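Local atomic coordinates of carbohydrate kinase (Agrobacterium tumefaciens, PDB entry 2NWH), a protein that is a carbohydrate kinase of the pfkB (ribokinase-like) family and probably transfers phosphate from a nucleotide such as ATP to a sugar or related substrate. Residues A[188-191]-A[192-196]; A[221-224]-A[225-229]. One frame throughout, in Å; residues are numbered along the deposited sequence.

Interaction 1: residues A[188-191]-A[192-196]; sequences MNEA and EARAL
Glu-192 reaches back over the start of its own helix and meets the backbone of Met-188 and Asn-189. Its OE1 accepts a hydrogen bond from Asn-189 N at 3.0 Å, with an N-H...O angle of 156°. The donor comes from above the carboxylate plane, 55° out of it. Beyond CG the glutamate chain is extended, which carries the carboxylate from the first turn to the end of the strand. Glu-192 OE1 also lies 3.3 Å from Met-188 CB.

On the buried side, Met-188 lies against the helix. Chi1 of 61° turns the chain toward it, and an extended chi2 carries SD onto Ala-193 and Leu-196. Met-188 SD rests 3.7 Å from Ala-193 CB and 3.6 Å from Leu-196 CD2. The methionine and leucine side chains cross at about a right angle.

On the outer side, Glu-190 and Arg-194 pair one turn apart. Glu-190 OE1 stands over a face of the guanidinium, 3.4 Å from Arg-194 NH1. The oxygen is far enough from the guanidinium plane that the attraction is electrostatic and not a directed hydrogen bond. The other oxygen, OE2, is hydrogen-bonded to Trp-207 NE1, which helps fix the carboxylate.

The backbone completes the turn. Ala-193 N bonds to Asn-189 O at 3.2 Å, and Arg-194 N bonds to Glu-190 O at 3.1 Å. Further out, Pro-170 and Ala-173 pack on Glu-192, while Leu-211 packs on Met-188.

Asn-189 is the N-cap of helix 190-197. The bond from its backbone N to the side chain three residues on is one half of a capping box. The sequence Asn-Glu-Ala-Glu fits the NxxE motif of ribokinase-like kinases, which lies near the metal and phosphate site in relatives.

Interaction 2: residues A[221-224]-A[225-229]; sequences VTRG and ASEVV
Arg-223 lays its aliphatic stem beside Glu-227, and both side chains point the same way from one face of a beta hairpin. The hairpin pairs strands 219-223 and 227-231, with segment axes 4.7 Å apart. Arg-223 CD lies 3.3 Å from Glu-227 OE2. The same oxygen sits at the edge of the guanidinium, near its plane, but the salt bridge to Arg-223 NH2 is long at 3.9 Å. The guanidinium and carboxylate planes stand 83° apart. Chi1 of -178° puts the arginine CG anti to the backbone N, and after a bend at chi3 the head continues outward from the sheet face.

Val-221 and Val-229 share this face. Val-221 CB touches Val-229 CG1 at 3.8 Å, and Trp-207 and Leu-211 of helix 207-213 pack on Val-221. On the other face, Thr-222 CG2 meets Val-228 CG1 at 4.0 Å.

Arg-223 and Glu-227 form a hydrogen-bonded pair that closes the turn. Arg-223 N bonds to Glu-227 O at 2.7 Å, and Glu-227 N returns to Arg-223 O at 3.2 Å. Gly-224 takes a positive phi of 63° in the turn, and its O is hydrogen-bonded to OG1 of Thr-251, a residue of the sodium site.

Interaction 1 comes first along the chain, and the centres of the two contacts lie about 12 Å apart. Both reach the large mixed sheet, where strands 185-189 and 219-223 are parallel neighbours. Met-188 O and Thr-222 N probably share a hydrogen bond at 3.0 Å, and Met-188 CG packs on Val-221 CG2. A weak ion pair joins Glu-190 OE2 to Arg-223 NH1. The helix start and the hairpin turn thus lie at the C-terminal ends of adjacent strands, the sheet edge where ribokinase-like kinases usually hold their active site; a similar role here is inferred. The bound sodium lies about 5 Å from the Ala-225 side chain but about 10 Å from that of Asn-189.

Interaction 1: residues A[188-191]-A[192-196]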
ATOM      1  N   MET A 188       6.059   1.455   6.118  1.00 32.87           N
ATOM      2  CA  MET A 188       5.778   2.794   6.569  1.00 33.74           C
ATOM      3  C   MET A 188       6.878   3.783   6.207  1.00 35.10           C
ATOM      4  O   MET A 188       7.998   3.400   5.835  1.00 35.73           O
ATOM      5  CB  MET A 188       5.544   2.792   8.084  1.00 33.17           C
ATOM      6  CG  MET A 188       6.747   2.307   8.890  1.00 34.33           C
ATOM      7  SD  MET A 188       6.272   2.029  10.596  1.00 32.52           S
ATOM      8  CE  MET A 188       6.948   0.429  10.908  1.00 25.13           C
ATOM      9  N   ASN A 189       6.545   5.059   6.329  1.00 35.78           N
ATOM     10  CA  ASN A 189       7.519   6.144   6.196  1.00 36.84           C
ATOM     11  C   ASN A 189       7.907   6.644   7.605  1.00 36.92           C
ATOM     12  O   ASN A 189       7.408   6.119   8.602  1.00 36.69           O
ATOM     13  CB  ASN A 189       6.889   7.251   5.351  1.00 37.18           C
ATOM     14  CG  ASN A 189       5.712   7.947   6.068  1.00 38.85           C
ATOM     15  OD1 ASN A 189       4.989   8.723   5.464  1.00 40.95           O
ATOM     16  ND2 ASN A 189       5.543   7.679   7.364  1.00 39.55           N
ATOM     17  N   GLU A 190       8.785   7.648   7.705  1.00 38.30           N
ATOM     18  CA  GLU A 190       9.214   8.176   9.021  1.00 38.49           C
ATOM     19  C   GLU A 190       8.107   8.565  10.019  1.00 38.16           C
ATOM     20  O   GLU A 190       8.184   8.202  11.203  1.00 37.97           O
ATOM     21  CB  GLU A 190      10.181   9.368   8.850  1.00 39.47           C
ATOM     22  CG  GLU A 190      11.648   9.010   8.869  1.00 41.94           C
ATOM     23  CD  GLU A 190      12.260   8.982  10.259  1.00 44.70           C
ATOM     24  OE1 GLU A 190      12.132   9.981  11.006  1.00 44.15           O
ATOM     25  OE2 GLU A 190      12.897   7.958  10.594  1.00 46.51           O
ATOM     26  N   ALA A 191       7.113   9.322   9.542  1.00 37.84           N
ATOM     27  CA  ALA A 191       5.993   9.840  10.355  1.00 37.52           C
ATOM     28  C   ALA A 191       5.110   8.753  10.963  1.00 37.36           C
ATOM     29  O   ALA A 191       4.649   8.872  12.112  1.00 37.34           O
ATOM     30  CB  ALA A 191       5.129  10.771   9.514  1.00 38.02           C
ATOM     31  N   GLU A 192       4.856   7.708  10.171  1.00 36.92           N
ATOM     32  CA  GLU A 192       4.006   6.608  10.577  1.00 36.90           C
ATOM     33  C   GLU A 192       4.729   5.771  11.636  1.00 37.02           C
ATOM     34  O   GLU A 192       4.107   5.273  12.576  1.00 37.25           O
ATOM     35  CB  GLU A 192       3.588   5.767   9.343  1.00 36.61           C
ATOM     36  CG  GLU A 192       2.781   6.559   8.300  1.00 36.23           C
ATOM     37  CD  GLU A 192       2.834   5.994   6.870  1.00 40.99           C
ATOM     38  OE1 GLU A 192       3.523   4.968   6.607  1.00 38.78           O
ATOM     39  OE2 GLU A 192       2.180   6.600   5.987  1.00 42.13           O
ATOM     40  N   ALA A 193       6.048   5.660  11.506  1.00 37.16           N
ATOM     41  CA  ALA A 193       6.854   4.948  12.480  1.00 38.24           C
ATOM     42  C   ALA A 193       6.794   5.659  13.849  1.00 39.31           C
ATOM     43  O   ALA A 193       6.476   5.028  14.864  1.00 38.67           O
ATOM     44  CB  ALA A 193       8.287   4.799  11.978  1.00 38.00           C
ATOM     45  N   ARG A 194       7.045   6.970  13.866  1.00 40.44           N
ATOM     46  CA  ARG A 194       6.912   7.756  15.103  1.00 42.44           C
ATOM     47  C   ARG A 194       5.524   7.606  15.731  1.00 42.74           C
ATOM     48  O   ARG A 194       5.405   7.355  16.931  1.00 43.30           O
ATOM     49  CB  ARG A 194       7.224   9.230  14.860  1.00 42.47           C
ATOM     50  CG  ARG A 194       8.643   9.611  15.202  1.00 44.92           C
ATOM     51  CD  ARG A 194       8.951  11.036  14.782  1.00 48.53           C
ATOM     52  NE  ARG A 194       8.468  11.329  13.429  1.00 51.58           N
ATOM     53  CZ  ARG A 194       9.190  11.947  12.490  1.00 52.73           C
ATOM     54  NH1 ARG A 194      10.443  12.319  12.738  1.00 54.36           N
ATOM     55  NH2 ARG A 194       8.663  12.171  11.290  1.00 54.02           N
ATOM     56  N   ALA A 195       4.483   7.721  14.905  1.00 43.37           N
ATOM     57  CA  ALA A 195       3.097   7.639  15.375  1.00 43.33           C
ATOM     58  C   ALA A 195       2.726   6.309  16.024  1.00 43.41           C
ATOM     59  O   ALA A 195       2.086   6.298  17.066  1.00 43.55           O
ATOM     60  CB  ALA A 195       2.126   7.989  14.262  1.00 42.73           C
ATOM     61  N   LEU A 196       3.115   5.186  15.435  1.00 43.76           N
ATOM     62  CA  LEU A 196       2.716   3.910  16.024  1.00 44.05           C
ATOM     63  C   LEU A 196       3.621   3.484  17.194  1.00 43.94           C
ATOM     64  O   LEU A 196       3.193   2.758  18.107  1.00 43.73           O
ATOM     65  CB  LEU A 196       2.560   2.831  14.950  1.00 44.99           C
ATOM     66  CG  LEU A 196       3.728   1.983  14.473  1.00 45.87           C
ATOM     67  CD1 LEU A 196       3.642   0.650  15.183  1.00 47.37           C
ATOM     68  CD2 LEU A 196       3.619   1.763  12.976  1.00 46.35           C
TER

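Interaction 2: residues A[221-224]-A[225-229]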
ATOM      1  N   VAL A 221      11.109   1.015   6.823  1.00 31.62           N
ATOM      2  CA  VAL A 221      10.839   2.416   7.082  1.00 31.88           C
ATOM      3  C   VAL A 221      11.615   3.279   6.085  1.00 33.12           C
ATOM      4  O   VAL A 221      12.837   3.126   5.921  1.00 31.02           O
ATOM      5  CB  VAL A 221      11.111   2.810   8.557  1.00 31.80           C
ATOM      6  CG1 VAL A 221      10.788   4.279   8.791  1.00 31.61           C
ATOM      7  CG2 VAL A 221      10.293   1.925   9.524  1.00 31.16           C
ATOM      8  N   THR A 222      10.894   4.159   5.392  1.00 34.07           N
ATOM      9  CA  THR A 222      11.526   5.038   4.416  1.00 35.33           C
ATOM     10  C   THR A 222      11.687   6.459   4.970  1.00 36.33           C
ATOM     11  O   THR A 222      10.847   6.916   5.767  1.00 36.58           O
ATOM     12  CB  THR A 222      10.727   5.113   3.116  1.00 35.64           C
ATOM     13  OG1 THR A 222       9.488   5.779   3.367  1.00 36.31           O
ATOM     14  CG2 THR A 222      10.440   3.719   2.546  1.00 34.33           C
ATOM     15  N   ARG A 223      12.752   7.151   4.542  1.00 36.86           N
ATOM     16  CA  ARG A 223      12.964   8.557   4.909  1.00 37.76           C
ATOM     17  C   ARG A 223      13.446   9.428   3.739  1.00 38.15           C
ATOM     18  O   ARG A 223      14.545   9.224   3.199  1.00 38.04           O
ATOM     19  CB  ARG A 223      13.944   8.680   6.072  1.00 37.96           C
ATOM     20  CG  ARG A 223      14.143  10.128   6.519  1.00 39.28           C
ATOM     21  CD  ARG A 223      15.334  10.297   7.413  1.00 42.02           C
ATOM     22  NE  ARG A 223      15.083   9.878   8.788  1.00 44.14           N
ATOM     23  CZ  ARG A 223      16.000   9.926   9.757  1.00 46.62           C
ATOM     24  NH1 ARG A 223      15.696   9.525  10.989  1.00 47.37           N
ATOM     25  NH2 ARG A 223      17.225  10.372   9.497  1.00 47.25           N
ATOM     26  N   GLY A 224      12.633  10.414   3.365  1.00 38.58           N
ATOM     27  CA  GLY A 224      12.975  11.323   2.263  1.00 38.60           C
ATOM     28  C   GLY A 224      13.098  10.588   0.934  1.00 38.61           C
ATOM     29  O   GLY A 224      12.406   9.598   0.694  1.00 38.99           O
ATOM     30  N   ALA A 225      13.995  11.067   0.080  1.00 38.49           N
ATOM     31  CA  ALA A 225      14.198  10.484  -1.250  1.00 38.42           C
ATOM     32  C   ALA A 225      15.052   9.198  -1.280  1.00 37.97           C
ATOM     33  O   ALA A 225      14.843   8.345  -2.148  1.00 38.17           O
ATOM     34  CB  ALA A 225      14.799  11.543  -2.197  1.00 38.02           C
ATOM     35  N   SER A 226      15.986   9.064  -0.333  1.00 37.18           N
ATOM     36  CA  SER A 226      17.106   8.127  -0.462  1.00 36.67           C
ATOM     37  C   SER A 226      17.503   7.253   0.756  1.00 36.66           C
ATOM     38  O   SER A 226      18.471   6.483   0.640  1.00 36.89           O
ATOM     39  CB  SER A 226      18.361   8.890  -0.941  1.00 37.15           C
ATOM     40  OG  SER A 226      18.265   9.317  -2.297  1.00 36.84           O
ATOM     41  N   GLU A 227      16.828   7.369   1.909  1.00 35.47           N
ATOM     42  CA  GLU A 227      17.160   6.476   3.043  1.00 34.57           C
ATOM     43  C   GLU A 227      16.044   5.464   3.329  1.00 33.61           C
ATOM     44  O   GLU A 227      14.869   5.839   3.438  1.00 32.70           O
ATOM     45  CB  GLU A 227      17.500   7.232   4.336  1.00 35.36           C
ATOM     46  CG  GLU A 227      18.342   8.476   4.171  1.00 36.40           C
ATOM     47  CD  GLU A 227      18.690   9.146   5.500  1.00 41.33           C
ATOM     48  OE1 GLU A 227      19.504   8.584   6.279  1.00 42.26           O
ATOM     49  OE2 GLU A 227      18.166  10.255   5.756  1.00 41.85           O
ATOM     50  N   VAL A 228      16.422   4.192   3.445  1.00 32.63           N
ATOM     51  CA  VAL A 228      15.456   3.116   3.736  1.00 32.20           C
ATOM     52  C   VAL A 228      16.089   2.089   4.660  1.00 32.26           C
ATOM     53  O   VAL A 228      17.233   1.700   4.449  1.00 32.35           O
ATOM     54  CB  VAL A 228      15.020   2.344   2.471  1.00 32.26           C
ATOM     55  CG1 VAL A 228      13.726   1.538   2.775  1.00 29.89           C
ATOM     56  CG2 VAL A 228      14.832   3.269   1.268  1.00 33.53           C
ATOM     57  N   VAL A 229      15.334   1.647   5.668  1.00 32.29           N
ATOM     58  CA  VAL A 229      15.753   0.560   6.539  1.00 32.67           C
ATOM     59  C   VAL A 229      14.755  -0.610   6.419  1.00 32.97           C
ATOM     60  O   VAL A 229      13.541  -0.383   6.313  1.00 32.50           O
ATOM     61  CB  VAL A 229      15.946   1.061   8.003  1.00 32.56           C
ATOM     62  CG1 VAL A 229      14.633   1.524   8.636  1.00 33.57           C
ATOM     63  CG2 VAL A 229      16.657   0.018   8.878  1.00 33.60           C
TER